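Local coordinates for protein pseudopodium-enriched atypical kinase 1 (Homo sapiens, PDB 6BHC) that probably serves as a dimeric signalling scaffold built on a protein kinase fold, being classed with the tyrosine kinases but regarded as a pseudokinase, at residues Ala167-Gly170 against Leu175-Arg178; Leu204-Leu209 against Ile286-His291; Asp278-Gly283 against Asn294-Asn299. The protein carries 1 engineered substitution. All blocks are in the same frame, centred on the assembly; numbering follows the deposited sequence.

All three contacts lie in the helical lobe of the kinase fold, and in each the touching residues are mostly buried. Contact 2 is nearest the centre of the chain, contact 1 farthest out, with an exposed glutamine at its margin. Contacts 2 and 3 share helix 277-289: its C-terminal end meets the catalytic loop, and its N-terminal half faces the short helix 295-298. Contacts 1 and 2 meet where His291 and Met289 bond to His169 and Tyr176. The chemistry varies with place: contact 1 joins two rings and a carboxylate, contact 2 combines apolar packing with a bridging water, and contact 3 is purely aromatic across its segments.

Contact 1: Ala167-Gly170 against Leu175-Arg178; sequences AQHG and LYER
At the tight turn that joins helix 166-171 to the long helix 173-194, the αE helix of the kinase C-lobe, His169 packs against Tyr176 and bonds to Glu177. The two helices come together at these residues, with 5.6 Å between the CA atoms of His169 and Tyr176. The imidazole of His169 has CG anti to its backbone N (chi1 -169°), which brings the imidazole against the phenol ring; Tyr176 lies over one face and Glu177 at the edge. Over that face, displaced toward the rim, lies Tyr176 CD2, 3.4 Å from His169 CG. Tyr176 CE2 follows along the same ring, 3.6 Å from His169 ND1. The ring planes are inclined by 34°, so the pair is oblique. Nearer the backbone, His169 CB adds an off-centre CH-pi contact, 4.2 Å from the centroid of the Tyr176 ring.

The edge of the imidazole is used for a polar bond. His169 NE2 donates to Glu177 OE2 over 2.8 Å, nearly straight at 164°. The acceptor lies close to the imidazole plane and offers its anti lone pair, while the carboxylate itself is turned steeply against the ring. The other oxygen, Glu177 OE1, is held by Ser319 and Ser322, so both oxygens of this buried carboxylate have partners, which probably restrict its rotation. Its negative charge would probably favour a proton on His169 NE2. The other ring nitrogen, His169 ND1, bonds to His291 ND1, and Tyr176 OH reaches the carbonyl of Met289, tying the turn to the end of helix 277-289. A His-carboxylate hydrogen bond backed by an oblique aromatic pair thus joins two successive helices at the start of αE in the kinase fold.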
loop_
_atom_site.group_PDB
_atom_site.type_symbol
_atom_site.label_atom_id
_atom_site.label_comp_id
_atom_site.label_asym_id
_atom_site.label_seq_id
_atom_site.Cartn_x
_atom_site.Cartn_y
_atom_site.Cartn_z
ATOM N N ALA A 167 22.808 2.377 30.370
ATOM C CA ALA A 167 23.133 3.761 30.041
ATOM C C ALA A 167 22.106 4.363 29.090
ATOM O O ALA A 167 21.767 5.547 29.205
ATOM C CB ALA A 167 24.536 3.844 29.441
ATOM N N GLN A 168 21.600 3.568 28.143
ATOM C CA GLN A 168 20.596 4.080 27.217
ATOM C C GLN A 168 19.270 4.354 27.915
ATOM O O GLN A 168 18.533 5.258 27.507
ATOM C CB GLN A 168 20.395 3.101 26.060
ATOM C CG GLN A 168 21.490 3.161 25.005
ATOM C CD GLN A 168 21.522 4.491 24.275
ATOM O OE1 GLN A 168 20.499 4.966 23.781
ATOM N NE2 GLN A 168 22.699 5.102 24.208
ATOM N N HIS A 169 18.948 3.587 28.958
ATOM C CA HIS A 169 17.741 3.865 29.726
ATOM C C HIS A 169 17.849 5.208 30.439
ATOM O O HIS A 169 16.870 5.957 30.517
ATOM C CB HIS A 169 17.484 2.737 30.726
ATOM C CG HIS A 169 16.134 2.795 31.372
ATOM N ND1 HIS A 169 15.723 1.883 32.319
ATOM C CD2 HIS A 169 15.099 3.652 31.202
ATOM C CE1 HIS A 169 14.495 2.177 32.709
ATOM N NE2 HIS A 169 14.094 3.247 32.046
ATOM N N GLY A 170 19.039 5.535 30.943
ATOM C CA GLY A 170 19.233 6.825 31.585
ATOM C C GLY A 170 19.267 7.976 30.598
ATOM O O GLY A 170 18.742 9.057 30.879
ATOM N N LEU A 175 12.793 6.138 24.421
ATOM C CA LEU A 175 13.066 5.114 23.419
ATOM C C LEU A 175 13.201 3.736 24.055
ATOM O O LEU A 175 12.667 2.752 23.531
ATOM C CB LEU A 175 14.327 5.477 22.634
ATOM C CG LEU A 175 14.723 4.535 21.496
ATOM C CD1 LEU A 175 13.544 4.281 20.569
ATOM C CD2 LEU A 175 15.900 5.107 20.719
ATOM N N TYR A 176 13.901 3.642 25.186
ATOM C CA TYR A 176 14.125 2.333 25.794
ATOM C C TYR A 176 12.831 1.753 26.352
ATOM O O TYR A 176 12.526 0.575 26.135
ATOM C CB TYR A 176 15.187 2.419 26.893
ATOM C CG TYR A 176 15.353 1.104 27.624
ATOM C CD1 TYR A 176 16.075 0.061 27.058
ATOM C CD2 TYR A 176 14.765 0.895 28.865
ATOM C CE1 TYR A 176 16.216 -1.147 27.712
ATOM C CE2 TYR A 176 14.901 -0.309 29.527
ATOM C CZ TYR A 176 15.629 -1.327 28.947
ATOM O OH TYR A 176 15.770 -2.530 29.599
ATOM N N GLU A 177 12.058 2.562 27.081
ATOM C CA GLU A 177 10.840 2.046 27.696
ATOM C C GLU A 177 9.750 1.760 26.670
ATOM O O GLU A 177 8.822 1.001 26.971
ATOM C CB GLU A 177 10.332 3.019 28.763
ATOM C CG GLU A 177 11.316 3.217 29.914
ATOM C CD GLU A 177 10.681 3.834 31.148
ATOM O OE1 GLU A 177 9.461 4.104 31.132
ATOM O OE2 GLU A 177 11.407 4.043 32.143
ATOM N N ARG A 178 9.840 2.341 25.471
ATOM C CA ARG A 178 8.934 1.934 24.401
ATOM C C ARG A 178 9.318 0.563 23.857
ATOM O O ARG A 178 8.443 -0.264 23.575
ATOM C CB ARG A 178 8.919 2.976 23.282
ATOM C CG ARG A 178 7.945 2.637 22.159
ATOM C CD ARG A 178 7.807 3.756 21.137
ATOM N NE ARG A 178 6.834 3.405 20.106
ATOM C CZ ARG A 178 5.532 3.665 20.185
ATOM N NH1 ARG A 178 5.039 4.290 21.246
ATOM N NH2 ARG A 178 4.719 3.303 19.203
#

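Contact 2: Leu204-Leu209 against Ile286-His291; sequences LRLENL and IYEMLH
Leu206 of the catalytic loop reaches across to Glu288 and Met289 at the C-terminal end of helix 277-289, the αF helix of the kinase fold. The apolar part is carried by the leucine fork. Leu206 has CG anti to its carbonyl carbon (chi1 -67°), and its two methyls part over neighbouring residues of the helix. CD1 touches the aliphatic base of the glutamate, 3.8 Å from Glu288 CB, and CD2 meets the methionine chain at Met289 CG, 3.7 Å away. Val158 and Ala159 of helix 158-163 also pack on Leu206, while Met289 turns to Val180 and Leu184 of αE.

The polar part is indirect. One water accepts from Leu206 N at 2.9 Å and donates to Glu288 OE1 at 2.6 Å, so the backbone of the catalytic loop is linked to the extended glutamate without a direct bond. The other oxygen of Glu288 forms a salt bridge with Arg263, which holds the carboxylate beside the loop.

Within the loop, Asn208 occupies the place of the asparagine that follows the HRD motif in active kinases. Its ND2 sits over one face of the Arg205 guanidinium, off toward the rim, and also donates to the carbonyl of Asp203. The turn is closed by Asn208 N bonding to Arg205 O at 2.8 Å. On the other segment the helix ends in a Schellman motif with His291, at positive phi, as the C-prime residue; its N donates to Glu288 O over 3.0 Å.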
loop_
_atom_site.group_PDB
_atom_site.type_symbol
_atom_site.label_atom_id
_atom_site.label_comp_id
_atom_site.label_asym_id
_atom_site.label_seq_id
_atom_site.Cartn_x
_atom_site.Cartn_y
_atom_site.Cartn_z
ATOM N N LEU A 204 9.247 -18.047 33.423
ATOM C CA LEU A 204 9.432 -16.846 32.615
ATOM C C LEU A 204 10.552 -16.016 33.229
ATOM O O LEU A 204 10.341 -15.274 34.190
ATOM C CB LEU A 204 8.133 -16.057 32.525
ATOM C CG LEU A 204 7.015 -16.723 31.722
ATOM C CD1 LEU A 204 5.743 -15.889 31.764
ATOM C CD2 LEU A 204 7.460 -16.955 30.285
ATOM N N ARG A 205 11.754 -16.149 32.675
ATOM C CA ARG A 205 12.908 -15.367 33.091
ATOM C C ARG A 205 13.539 -14.728 31.863
ATOM O O ARG A 205 13.399 -15.228 30.744
ATOM C CB ARG A 205 13.930 -16.234 33.845
ATOM C CG ARG A 205 13.447 -16.665 35.226
ATOM C CD ARG A 205 14.444 -17.563 35.950
ATOM N NE ARG A 205 14.497 -18.908 35.383
ATOM C CZ ARG A 205 15.535 -19.398 34.713
ATOM N NH1 ARG A 205 16.619 -18.658 34.530
ATOM N NH2 ARG A 205 15.492 -20.633 34.232
ATOM N N LEU A 206 14.230 -13.606 32.082
ATOM C CA LEU A 206 14.737 -12.822 30.958
ATOM C C LEU A 206 15.744 -13.606 30.127
ATOM O O LEU A 206 15.866 -13.370 28.920
ATOM C CB LEU A 206 15.355 -11.518 31.462
ATOM C CG LEU A 206 14.383 -10.505 32.075
ATOM C CD1 LEU A 206 15.106 -9.230 32.483
ATOM C CD2 LEU A 206 13.249 -10.194 31.110
ATOM N N GLU A 207 16.465 -14.544 30.742
ATOM C CA GLU A 207 17.401 -15.382 30.003
ATOM C C GLU A 207 16.711 -16.487 29.212
ATOM O O GLU A 207 17.380 -17.181 28.438
ATOM C CB GLU A 207 18.435 -15.993 30.958
ATOM C CG GLU A 207 17.849 -16.736 32.153
ATOM C CD GLU A 207 17.545 -15.826 33.335
ATOM O OE1 GLU A 207 17.480 -14.592 33.146
ATOM O OE2 GLU A 207 17.376 -16.348 34.457
ATOM N N ASN A 208 15.402 -16.667 29.381
ATOM C CA ASN A 208 14.633 -17.619 28.594
ATOM C C ASN A 208 13.921 -16.968 27.416
ATOM O O ASN A 208 13.283 -17.671 26.627
ATOM C CB ASN A 208 13.613 -18.342 29.482
ATOM C CG ASN A 208 14.271 -19.240 30.515
ATOM O OD1 ASN A 208 15.326 -19.821 30.265
ATOM N ND2 ASN A 208 13.650 -19.355 31.683
ATOM N N LEU A 209 14.014 -15.649 27.279
ATOM C CA LEU A 209 13.415 -14.924 26.167
ATOM C C LEU A 209 14.515 -14.540 25.184
ATOM O O LEU A 209 15.449 -13.816 25.545
ATOM C CB LEU A 209 12.672 -13.685 26.663
ATOM C CG LEU A 209 11.651 -13.917 27.781
ATOM C CD1 LEU A 209 11.030 -12.602 28.229
ATOM C CD2 LEU A 209 10.577 -14.897 27.339
ATOM N N ILE A 286 8.490 -6.956 34.374
ATOM C CA ILE A 286 8.372 -5.526 34.103
ATOM C C ILE A 286 9.380 -4.743 34.929
ATOM O O ILE A 286 10.048 -3.833 34.424
ATOM C CB ILE A 286 6.933 -5.047 34.364
ATOM C CG1 ILE A 286 5.971 -5.675 33.355
ATOM C CG2 ILE A 286 6.858 -3.527 34.309
ATOM C CD1 ILE A 286 4.543 -5.203 33.504
ATOM N N TYR A 287 9.512 -5.088 36.211
ATOM C CA TYR A 287 10.507 -4.434 37.054
ATOM C C TYR A 287 11.920 -4.703 36.550
ATOM O O TYR A 287 12.747 -3.785 36.484
ATOM C CB TYR A 287 10.356 -4.906 38.499
ATOM C CG TYR A 287 9.256 -4.215 39.276
ATOM C CD1 TYR A 287 7.925 -4.591 39.128
ATOM C CD2 TYR A 287 9.553 -3.194 40.170
ATOM C CE1 TYR A 287 6.921 -3.962 39.846
ATOM C CE2 TYR A 287 8.559 -2.561 40.890
ATOM C CZ TYR A 287 7.246 -2.947 40.725
ATOM O OH TYR A 287 6.262 -2.313 41.445
ATOM N N GLU A 288 12.214 -5.953 36.187
ATOM C CA GLU A 288 13.570 -6.311 35.782
ATOM C C GLU A 288 13.949 -5.659 34.457
ATOM O O GLU A 288 15.080 -5.184 34.296
ATOM C CB GLU A 288 13.705 -7.831 35.701
ATOM C CG GLU A 288 13.559 -8.522 37.052
ATOM C CD GLU A 288 13.703 -10.031 36.969
ATOM O OE1 GLU A 288 13.274 -10.621 35.955
ATOM O OE2 GLU A 288 14.248 -10.626 37.922
ATOM N N MET A 289 13.022 -5.623 33.498
ATOM C CA MET A 289 13.290 -4.953 32.230
ATOM C C MET A 289 13.491 -3.454 32.400
ATOM O O MET A 289 14.143 -2.828 31.557
ATOM C CB MET A 289 12.157 -5.221 31.241
ATOM C CG MET A 289 12.060 -6.674 30.812
ATOM S SD MET A 289 10.818 -6.947 29.537
ATOM C CE MET A 289 11.536 -6.042 28.168
ATOM N N LEU A 290 12.950 -2.864 33.466
ATOM C CA LEU A 290 13.187 -1.464 33.784
ATOM C C LEU A 290 14.392 -1.274 34.699
ATOM O O LEU A 290 14.485 -0.248 35.383
ATOM C CB LEU A 290 11.937 -0.850 34.413
ATOM C CG LEU A 290 10.723 -0.815 33.485
ATOM C CD1 LEU A 290 9.515 -0.241 34.204
ATOM C CD2 LEU A 290 11.032 -0.021 32.222
ATOM N N HIS A 291 15.307 -2.246 34.726
ATOM C CA HIS A 291 16.539 -2.175 35.511
ATOM C C HIS A 291 16.256 -2.016 37.001
ATOM O O HIS A 291 17.008 -1.360 37.727
ATOM C CB HIS A 291 17.452 -1.056 35.005
ATOM C CG HIS A 291 17.902 -1.248 33.591
ATOM N ND1 HIS A 291 17.332 -0.581 32.529
ATOM C CD2 HIS A 291 18.852 -2.056 33.060
ATOM C CE1 HIS A 291 17.919 -0.957 31.407
ATOM N NE2 HIS A 291 18.845 -1.852 31.701
HETATM O O HOH W 1 14.507 -12.560 34.796
#

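Contact 3: Asp278-Gly283 against Asn294-Asn299; sequences DEFQTG and NPFDEN
Phe280, on the αF helix 277-289, meets Phe296 on the short helix 295-298 through the far ends of both rings. Followed outward from CB, the Phe280 side chain has CG anti to the backbone N (chi1 -180°), which swings the benzyl group off the helix so that its end comes up to Phe296. CB, CG and the two CD atoms stay behind the meeting point. Next along the ring, Phe280 CE1 comes to 3.8 Å from Phe296 CZ, whereas Phe280 CE2 only grazes Phe296 CE2 at 4.2 Å. The outermost atom makes the main contact: Phe280 CZ lies 3.4 Å from both CZ and CE2 of Phe296. The side chains approach from opposite directions, their planes inclined by 38° and their centroids 5.3 Å apart. Tyr307 and Arg340 also pack on Phe280, while Phe296 has a cation-pi partner in Lys303 and rests on Ile284. Putting a serine at Phe280 would probably open a gap beside CZ and CE2 of Phe296 and set that ring freer to turn.

The backbones beneath the rings are held locally. Asn294 N-caps helix 295-298, its OD1 accepting a weak bond from Phe296 N at 3.3 Å. On αF, Asp278 O takes both Thr282 N and, at 2.8 Å, Thr282 OG1, which approach from opposite faces of its plane. The Asp278 carboxylate accepts from the amides of His201 and Cys202, as the αF aspartate does in protein kinases. This Pro-Phe turn packed back on αF belongs to the αF-αG region of the kinase C-lobe.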
loop_
_atom_site.group_PDB
_atom_site.type_symbol
_atom_site.label_atom_id
_atom_site.label_comp_id
_atom_site.label_asym_id
_atom_site.label_seq_id
_atom_site.Cartn_x
_atom_site.Cartn_y
_atom_site.Cartn_z
ATOM N N ASP A 278 1.705 -17.486 34.976
ATOM C CA ASP A 278 2.474 -16.734 33.988
ATOM C C ASP A 278 2.199 -15.238 34.074
ATOM O O ASP A 278 3.101 -14.429 33.823
ATOM C CB ASP A 278 2.179 -17.249 32.579
ATOM C CG ASP A 278 2.768 -18.625 32.327
ATOM O OD1 ASP A 278 3.673 -19.036 33.086
ATOM O OD2 ASP A 278 2.333 -19.292 31.365
ATOM N N GLU A 279 0.969 -14.850 34.424
ATOM C CA GLU A 279 0.672 -13.433 34.604
ATOM C C GLU A 279 1.479 -12.843 35.754
ATOM O O GLU A 279 2.005 -11.728 35.649
ATOM C CB GLU A 279 -0.827 -13.236 34.841
ATOM C CG GLU A 279 -1.700 -13.421 33.599
ATOM C CD GLU A 279 -1.963 -14.878 33.260
ATOM O OE1 GLU A 279 -1.440 -15.764 33.969
ATOM O OE2 GLU A 279 -2.700 -15.138 32.285
ATOM N N PHE A 280 1.597 -13.583 36.859
ATOM C CA PHE A 280 2.352 -13.089 38.006
ATOM C C PHE A 280 3.833 -12.942 37.676
ATOM O O PHE A 280 4.470 -11.966 38.087
ATOM C CB PHE A 280 2.156 -14.022 39.202
ATOM C CG PHE A 280 2.891 -13.589 40.439
ATOM C CD1 PHE A 280 2.324 -12.676 41.313
ATOM C CD2 PHE A 280 4.145 -14.100 40.730
ATOM C CE1 PHE A 280 2.995 -12.278 42.452
ATOM C CE2 PHE A 280 4.822 -13.707 41.869
ATOM C CZ PHE A 280 4.245 -12.796 42.730
ATOM N N GLN A 281 4.399 -13.898 36.934
ATOM C CA GLN A 281 5.814 -13.809 36.585
ATOM C C GLN A 281 6.077 -12.695 35.581
ATOM O O GLN A 281 7.173 -12.122 35.567
ATOM C CB GLN A 281 6.309 -15.151 36.045
ATOM C CG GLN A 281 6.392 -16.241 37.102
ATOM C CD GLN A 281 6.999 -17.531 36.577
ATOM O OE1 GLN A 281 7.100 -17.743 35.369
ATOM N NE2 GLN A 281 7.408 -18.404 37.491
ATOM N N THR A 282 5.091 -12.369 34.742
ATOM C CA THR A 282 5.240 -11.246 33.822
ATOM C C THR A 282 5.333 -9.923 34.572
ATOM O O THR A 282 6.041 -9.009 34.132
ATOM C CB THR A 282 4.075 -11.226 32.830
ATOM O OG1 THR A 282 4.048 -12.461 32.102
ATOM C CG2 THR A 282 4.220 -10.076 31.846
ATOM N N GLY A 283 4.640 -9.804 35.708
ATOM C CA GLY A 283 4.746 -8.594 36.505
ATOM C C GLY A 283 6.130 -8.390 37.085
ATOM O O GLY A 283 6.596 -7.253 37.207
ATOM N N ASN A 294 13.906 -7.645 41.360
ATOM C CA ASN A 294 12.691 -8.389 41.638
ATOM C C ASN A 294 12.022 -7.811 42.885
ATOM O O ASN A 294 12.653 -7.768 43.952
ATOM C CB ASN A 294 13.028 -9.868 41.837
ATOM C CG ASN A 294 11.804 -10.733 42.112
ATOM O OD1 ASN A 294 10.667 -10.265 42.098
ATOM N ND2 ASN A 294 12.041 -12.018 42.354
ATOM N N PRO A 295 10.775 -7.340 42.789
ATOM C CA PRO A 295 10.134 -6.692 43.948
ATOM C C PRO A 295 10.128 -7.542 45.204
ATOM O O PRO A 295 10.141 -6.996 46.315
ATOM C CB PRO A 295 8.708 -6.427 43.449
ATOM C CG PRO A 295 8.830 -6.358 41.975
ATOM C CD PRO A 295 9.922 -7.306 41.590
ATOM N N PHE A 296 10.107 -8.863 45.061
ATOM C CA PHE A 296 10.126 -9.772 46.197
ATOM C C PHE A 296 11.540 -10.133 46.627
ATOM O O PHE A 296 11.713 -10.969 47.520
ATOM C CB PHE A 296 9.312 -11.023 45.864
ATOM C CG PHE A 296 7.923 -10.713 45.382
ATOM C CD1 PHE A 296 6.886 -10.541 46.284
ATOM C CD2 PHE A 296 7.662 -10.562 44.029
ATOM C CE1 PHE A 296 5.612 -10.243 45.847
ATOM C CE2 PHE A 296 6.389 -10.261 43.584
ATOM C CZ PHE A 296 5.362 -10.101 44.493
ATOM N N ASP A 297 12.549 -9.523 46.005
ATOM C CA ASP A 297 13.913 -9.525 46.518
ATOM C C ASP A 297 14.306 -8.200 47.151
ATOM O O ASP A 297 15.127 -8.187 48.074
ATOM C CB ASP A 297 14.910 -9.858 45.402
ATOM C CG ASP A 297 14.869 -11.315 44.999
ATOM O OD1 ASP A 297 14.672 -12.176 45.881
ATOM O OD2 ASP A 297 15.039 -11.599 43.794
ATOM N N GLU A 298 13.746 -7.085 46.673
ATOM C CA GLU A 298 14.011 -5.793 47.299
ATOM C C GLU A 298 13.239 -5.646 48.605
ATOM O O GLU A 298 13.758 -5.093 49.583
ATOM C CB GLU A 298 13.659 -4.663 46.333
ATOM C CG GLU A 298 13.809 -3.264 46.909
ATOM C CD GLU A 298 13.440 -2.184 45.913
ATOM O OE1 GLU A 298 13.027 -2.533 44.788
ATOM O OE2 GLU A 298 13.565 -0.990 46.255
ATOM N N ASN A 299 12.000 -6.141 48.641
ATOM C CA ASN A 299 11.166 -6.148 49.840
ATOM C C ASN A 299 10.800 -7.599 50.138
ATOM O O ASN A 299 9.677 -8.040 49.849
ATOM C CB ASN A 299 9.920 -5.283 49.655
ATOM C CG ASN A 299 9.330 -4.816 50.970
ATOM O OD1 ASN A 299 9.489 -5.465 52.003
ATOM N ND2 ASN A 299 8.645 -3.678 50.936
#